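Local coordinates for protein transport protein HOFQ (Aggregatibacter actinomycetemcomitans, PDB 2Y3M) that probably serves as an outer-membrane secretin for DNA uptake in natural competence, its extra-membranous domains binding DNA, at residues P6-L12 with E69-F75; V120-L124 with L162-L166. All coordinates share one frame; numbering follows the deposited sequence.

Contact 1: P6-L12 with E69-F75; sequences PVFSIRL and ENGIYYF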
loop_
_atom_site.group_PDB
_atom_site.type_symbol
_atom_site.label_atom_id
_atom_site.label_comp_id
_atom_site.label_asym_id
_atom_site.label_seq_id
_atom_site.Cartn_x
_atom_site.Cartn_y
_atom_site.Cartn_z
ATOM N N PRO B 6 -21.181 -20.420 10.041
ATOM C CA PRO B 6 -21.300 -18.977 9.774
ATOM C C PRO B 6 -19.967 -18.221 9.766
ATOM O O PRO B 6 -19.093 -18.480 10.603
ATOM C CB PRO B 6 -22.195 -18.477 10.916
ATOM C CG PRO B 6 -22.024 -19.479 12.004
ATOM C CD PRO B 6 -21.833 -20.798 11.311
ATOM N N VAL B 7 -19.831 -17.294 8.817
ATOM C CA VAL B 7 -18.605 -16.522 8.630
ATOM C C VAL B 7 -18.857 -15.019 8.587
ATOM O O VAL B 7 -19.928 -14.567 8.175
ATOM C CB VAL B 7 -17.842 -16.916 7.322
ATOM C CG1 VAL B 7 -17.343 -18.359 7.380
ATOM C CG2 VAL B 7 -18.700 -16.670 6.070
ATOM N N PHE B 8 -17.859 -14.257 9.025
ATOM C CA PHE B 8 -17.817 -12.823 8.784
ATOM C C PHE B 8 -17.128 -12.592 7.443
ATOM O O PHE B 8 -16.208 -13.319 7.068
ATOM C CB PHE B 8 -17.080 -12.098 9.912
ATOM C CG PHE B 8 -17.802 -12.137 11.236
ATOM C CD1 PHE B 8 -18.752 -11.167 11.554
ATOM C CD2 PHE B 8 -17.534 -13.146 12.164
ATOM C CE1 PHE B 8 -19.424 -11.197 12.778
ATOM C CE2 PHE B 8 -18.200 -13.190 13.389
ATOM C CZ PHE B 8 -19.148 -12.214 13.698
ATOM N N SER B 9 -17.591 -11.584 6.718
ATOM C CA SER B 9 -17.106 -11.310 5.376
ATOM C C SER B 9 -16.928 -9.818 5.180
ATOM O O SER B 9 -17.786 -9.031 5.572
ATOM C CB SER B 9 -18.089 -11.844 4.342
ATOM O OG SER B 9 -17.459 -11.975 3.087
ATOM N N ILE B 10 -15.807 -9.433 4.579
ATOM C CA ILE B 10 -15.556 -8.031 4.268
ATOM C C ILE B 10 -14.876 -7.874 2.902
ATOM O O ILE B 10 -13.968 -8.630 2.542
ATOM C CB ILE B 10 -14.769 -7.320 5.405
ATOM C CG1 ILE B 10 -14.664 -5.809 5.138
ATOM C CG2 ILE B 10 -13.409 -7.979 5.622
ATOM C CD1 ILE B 10 -14.085 -5.008 6.292
ATOM N N ARG B 11 -15.358 -6.900 2.140
ATOM C CA ARG B 11 -14.814 -6.603 0.828
ATOM C C ARG B 11 -13.848 -5.423 0.917
ATOM O O ARG B 11 -14.175 -4.381 1.486
ATOM C CB ARG B 11 -15.951 -6.329 -0.159
ATOM C CG ARG B 11 -15.509 -6.073 -1.594
ATOM C CD ARG B 11 -16.693 -6.162 -2.551
ATOM N NE ARG B 11 -17.141 -7.544 -2.723
ATOM C CZ ARG B 11 -16.814 -8.317 -3.755
ATOM N NH1 ARG B 11 -16.036 -7.849 -4.725
ATOM N NH2 ARG B 11 -17.268 -9.560 -3.825
ATOM N N LEU B 12 -12.648 -5.613 0.378
ATOM C CA LEU B 12 -11.666 -4.542 0.255
ATOM C C LEU B 12 -11.557 -4.132 -1.207
ATOM O O LEU B 12 -11.201 -4.942 -2.065
ATOM C CB LEU B 12 -10.289 -4.975 0.788
ATOM C CG LEU B 12 -10.090 -5.405 2.251
ATOM C CD1 LEU B 12 -8.605 -5.620 2.538
ATOM C CD2 LEU B 12 -10.667 -4.393 3.226
ATOM N N GLU B 69 -12.780 -0.173 2.799
ATOM C CA GLU B 69 -13.582 -1.289 3.267
ATOM C C GLU B 69 -15.059 -0.932 3.345
ATOM O O GLU B 69 -15.434 0.133 3.845
ATOM C CB GLU B 69 -13.066 -1.821 4.613
ATOM C CG GLU B 69 -12.423 -0.781 5.531
ATOM C CD GLU B 69 -12.109 -1.322 6.920
ATOM O OE1 GLU B 69 -12.873 -2.168 7.432
ATOM O OE2 GLU B 69 -11.100 -0.884 7.511
ATOM N N ASN B 70 -15.883 -1.828 2.814
ATOM C CA ASN B 70 -17.327 -1.734 2.930
ATOM C C ASN B 70 -17.757 -2.414 4.229
ATOM O O ASN B 70 -16.912 -2.935 4.960
ATOM C CB ASN B 70 -17.988 -2.372 1.704
ATOM C CG ASN B 70 -17.643 -1.643 0.406
ATOM O OD1 ASN B 70 -17.185 -2.255 -0.563
ATOM N ND2 ASN B 70 -17.850 -0.326 0.389
ATOM N N GLY B 71 -19.050 -2.402 4.532
ATOM C CA GLY B 71 -19.546 -3.039 5.751
ATOM C C GLY B 71 -19.194 -4.515 5.850
ATOM O O GLY B 71 -18.920 -5.168 4.840
ATOM N N ILE B 72 -19.193 -5.037 7.072
ATOM C CA ILE B 72 -18.980 -6.465 7.297
ATOM C C ILE B 72 -20.295 -7.227 7.104
ATOM O O ILE B 72 -21.369 -6.752 7.478
ATOM C CB ILE B 72 -18.367 -6.766 8.684
ATOM C CG1 ILE B 72 -17.079 -5.968 8.903
ATOM C CG2 ILE B 72 -18.070 -8.257 8.844
ATOM C CD1 ILE B 72 -17.238 -4.768 9.815
ATOM N N TYR B 73 -20.193 -8.403 6.495
ATOM C CA TYR B 73 -21.343 -9.235 6.194
ATOM C C TYR B 73 -21.213 -10.545 6.981
ATOM O O TYR B 73 -20.174 -11.200 6.934
ATOM C CB TYR B 73 -21.398 -9.463 4.675
ATOM C CG TYR B 73 -22.647 -10.122 4.119
ATOM C CD1 TYR B 73 -23.926 -9.667 4.456
ATOM C CD2 TYR B 73 -22.546 -11.177 3.209
ATOM C CE1 TYR B 73 -25.076 -10.272 3.922
ATOM C CE2 TYR B 73 -23.684 -11.788 2.668
ATOM C CZ TYR B 73 -24.943 -11.332 3.029
ATOM O OH TYR B 73 -26.061 -11.937 2.498
ATOM N N TYR B 74 -22.253 -10.902 7.731
ATOM C CA TYR B 74 -22.255 -12.132 8.530
ATOM C C TYR B 74 -23.373 -13.066 8.063
ATOM O O TYR B 74 -24.556 -12.739 8.163
ATOM C CB TYR B 74 -22.375 -11.806 10.027
ATOM C CG TYR B 74 -22.511 -13.016 10.931
ATOM C CD1 TYR B 74 -21.400 -13.811 11.254
ATOM C CD2 TYR B 74 -23.749 -13.364 11.468
ATOM C CE1 TYR B 74 -21.535 -14.929 12.088
ATOM C CE2 TYR B 74 -23.895 -14.475 12.297
ATOM C CZ TYR B 74 -22.792 -15.253 12.602
ATOM O OH TYR B 74 -22.963 -16.344 13.429
ATOM N N PHE B 75 -22.984 -14.229 7.543
ATOM C CA PHE B 75 -23.924 -15.142 6.898
ATOM C C PHE B 75 -23.398 -16.574 6.932
ATOM O O PHE B 75 -22.240 -16.805 7.288
ATOM C CB PHE B 75 -24.176 -14.699 5.447
ATOM C CG PHE B 75 -23.007 -14.934 4.520
ATOM C CD1 PHE B 75 -21.850 -14.163 4.618
ATOM C CD2 PHE B 75 -23.069 -15.927 3.545
ATOM C CE1 PHE B 75 -20.771 -14.381 3.761
ATOM C CE2 PHE B 75 -21.999 -16.151 2.682
ATOM C CZ PHE B 75 -20.848 -15.378 2.791
HETATM O O HOH W 1 -18.026 -6.600 2.531
#
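Phe8 and Tyr74 face each other as a non-hydrogen-bonded pair of two antiparallel strands, and they illustrate how large rings share one side of a sheet. The Tyr74 ring neither stacks flat on Phe8 nor meets it at right angles: the planes are inclined at 39°, and CD1 of Tyr74 sits over the centre of the Phe8 ring, 3.5 Å above its plane. With CG of Tyr74 anti to the backbone N (chi1 175°), its ring extends toward the start of strand 6-12, where the phenol end lies beside Pro6, OH to CB 3.4 Å. Ile72 lies on the same face, its CG2 at the edge of the Phe8 ring. Ile10, Leu12 and Glu69 carry the face on: Ile10 CD1 lies 3.7 Å from Glu69 CB, with Leu12 CD2 3.8 Å from Glu69 CB.

The other face carries Val7, Ser9, Tyr73 and Phe75. Here Phe75 has CG between its backbone N and carbonyl carbon (chi1 72°), which turns the ring so that CE2 of Tyr73, two residues back, stands 3.5 Å above one of its faces. Across the contact, Phe75 CE1 meets Ser9 CB at the ring edge, 3.7 Å away, while Val7 CG2 approaches the ring obliquely. Straight backbone bonds join Val7 to Phe75 in both directions, Val7 N to Phe75 O measuring 2.9 Å. Pairing slackens around Gly71, where a water bridges Arg11 N and Gly71 O.

Met121 and Thr125 of helix 117-125 pack against Phe8 and Tyr74, while strand 137-141 continues the sheet beyond 69-75. Beyond residues 8-12 a strand of the second subunit extends the sheet across the interface, with Arg11 bridged to its Asp35 and Glu69 to its Lys62.

Contact 2: V120-L124 with L162-L166; sequences VMKSL and LIKEL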
loop_
_atom_site.group_PDB
_atom_site.type_symbol
_atom_site.label_atom_id
_atom_site.label_comp_id
_atom_site.label_asym_id
_atom_site.label_seq_id
_atom_site.Cartn_x
_atom_site.Cartn_y
_atom_site.Cartn_z
ATOM N N VAL B 120 -21.034 -5.660 19.712
ATOM C CA VAL B 120 -22.323 -6.342 19.842
ATOM C C VAL B 120 -22.269 -7.698 19.137
ATOM O O VAL B 120 -22.663 -8.717 19.711
ATOM C CB VAL B 120 -23.481 -5.494 19.270
ATOM C CG1 VAL B 120 -24.810 -6.249 19.337
ATOM C CG2 VAL B 120 -23.593 -4.180 20.017
ATOM N N MET B 121 -21.748 -7.700 17.910
ATOM C CA MET B 121 -21.600 -8.919 17.118
ATOM C C MET B 121 -20.690 -9.966 17.756
ATOM O O MET B 121 -20.966 -11.155 17.661
ATOM C CB MET B 121 -21.139 -8.595 15.694
ATOM C CG MET B 121 -22.245 -8.007 14.828
ATOM S SD MET B 121 -23.666 -9.111 14.618
ATOM C CE MET B 121 -23.036 -10.279 13.418
ATOM N N LYS B 122 -19.617 -9.528 18.407
ATOM C CA LYS B 122 -18.753 -10.449 19.144
ATOM C C LYS B 122 -19.497 -11.072 20.319
ATOM O O LYS B 122 -19.381 -12.267 20.574
ATOM C CB LYS B 122 -17.494 -9.742 19.645
ATOM C CG LYS B 122 -16.504 -9.389 18.560
ATOM C CD LYS B 122 -15.326 -8.651 19.149
ATOM C CE LYS B 122 -14.794 -7.624 18.178
ATOM N NZ LYS B 122 -13.768 -6.755 18.821
ATOM N N SER B 123 -20.260 -10.250 21.029
ATOM C CA SER B 123 -21.087 -10.717 22.138
ATOM C C SER B 123 -22.161 -11.699 21.651
ATOM O O SER B 123 -22.310 -12.783 22.212
ATOM C CB SER B 123 -21.722 -9.525 22.863
ATOM O OG SER B 123 -22.485 -9.954 23.974
ATOM N N LEU B 124 -22.881 -11.322 20.593
ATOM C CA LEU B 124 -23.945 -12.157 20.022
ATOM C C LEU B 124 -23.454 -13.497 19.473
ATOM O O LEU B 124 -24.132 -14.511 19.620
ATOM C CB LEU B 124 -24.681 -11.419 18.901
ATOM C CG LEU B 124 -25.488 -10.144 19.157
ATOM C CD1 LEU B 124 -25.966 -9.569 17.833
ATOM C CD2 LEU B 124 -26.660 -10.406 20.064
ATOM N N LEU B 162 -32.240 -8.703 21.944
ATOM C CA LEU B 162 -30.911 -8.901 22.527
ATOM C C LEU B 162 -29.967 -7.718 22.249
ATOM O O LEU B 162 -29.218 -7.291 23.133
ATOM C CB LEU B 162 -30.310 -10.212 22.030
ATOM C CG LEU B 162 -29.033 -10.785 22.651
ATOM C CD1 LEU B 162 -28.995 -10.710 24.177
ATOM C CD2 LEU B 162 -28.872 -12.220 22.170
ATOM N N ILE B 163 -30.034 -7.181 21.031
ATOM C CA ILE B 163 -29.185 -6.065 20.628
ATOM C C ILE B 163 -29.506 -4.810 21.430
ATOM O O ILE B 163 -28.599 -4.089 21.849
ATOM C CB ILE B 163 -29.285 -5.793 19.113
ATOM C CG1 ILE B 163 -28.538 -6.886 18.345
ATOM C CG2 ILE B 163 -28.729 -4.409 18.763
ATOM C CD1 ILE B 163 -28.899 -6.977 16.883
ATOM N N LYS B 164 -30.795 -4.573 21.659
ATOM C CA LYS B 164 -31.239 -3.414 22.418
ATOM C C LYS B 164 -30.870 -3.475 23.902
ATOM O O LYS B 164 -30.720 -2.432 24.543
ATOM C CB LYS B 164 -32.735 -3.165 22.205
ATOM C CG LYS B 164 -33.036 -2.608 20.809
ATOM C CD LYS B 164 -34.425 -2.013 20.688
ATOM C CE LYS B 164 -34.535 -1.222 19.387
ATOM N NZ LYS B 164 -35.910 -0.712 19.133
ATOM N N GLU B 165 -30.706 -4.685 24.436
ATOM C CA GLU B 165 -30.197 -4.852 25.799
ATOM C C GLU B 165 -28.700 -4.577 25.869
ATOM O O GLU B 165 -28.208 -4.037 26.859
ATOM C CB GLU B 165 -30.492 -6.254 26.353
ATOM C CG GLU B 165 -31.955 -6.528 26.690
ATOM C CD GLU B 165 -32.663 -5.361 27.392
ATOM O OE1 GLU B 165 -32.097 -4.755 28.335
ATOM O OE2 GLU B 165 -33.807 -5.067 26.996
ATOM N N LEU B 166 -27.986 -4.953 24.813
ATOM C CA LEU B 166 -26.538 -4.779 24.755
ATOM C C LEU B 166 -26.146 -3.345 24.415
ATOM O O LEU B 166 -25.000 -2.942 24.626
ATOM C CB LEU B 166 -25.924 -5.740 23.735
ATOM C CG LEU B 166 -25.856 -7.235 24.061
ATOM C CD1 LEU B 166 -25.579 -8.022 22.791
ATOM C CD2 LEU B 166 -24.802 -7.530 25.119
#
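Leu124 and Leu166 bury the most surface in this helix-helix contact, with Val120 next, and the setting is an alpha+beta domain consistent with the KH-like fold reported for HofQ: helices 117-125 and 153-166 lie against a common antiparallel sheet. The short segments are inclined at 123° with axes 10.6 Å apart, a separation that leaves the meeting to branched apolar side chains.

The two methyls of Leu124 divide the work. CD1 is turned to Ile163, 3.8 Å from its CG1, and the two side chains cross at about a right angle; CD2 runs alongside Leu162, whose side chain points the opposite way, and also meets Leu166 CD1. One residue thus touches three positions of the partner helix, spanning a full turn from 162 to 166.

Leu166 answers from the other side. Its CD1 lies among Leu124 CD2, Val120 CG1 and the Ser123 side chain, so that a single methyl joins three residues of segment 120-124. Val120 has CG1 anti to the backbone N (chi1 177°), which carries that methyl across to Ile163 CG1, 3.9 Å away, as well as to Leu166.

Burial is uneven. Val120 and Ile163 are enclosed, and both also rest on Leu147 of strand 146-151 and on Leu112, so the inner part of the contact merges with the core of the domain. Toward the surface, Ser123 brings the one polar side chain among those that touch, its OG lying 3.5 Å from Leu166 CD2.

How the contacts relate
Contact 1 closes along the chain before contact 2 opens, and their centres lie 18 Å apart, yet one side chain connects them. Met121, which takes no part in the packing of 120-124 against 162-166, leaves that helix on the side turned to the sheet; its CE lies 3.7 Å from Tyr74 CD2 and 3.8 Å from Phe8 CE1. Helix 117-125 therefore meets helix 153-166 along one flank and the aromatic pair of the strands along another. Met121 also packs on Ile138, Phe140 and Leu147, so the same side chain rests on strands 137-141 and 146-151 as well, the first of which pairs with strand 67-76 in the same sheet.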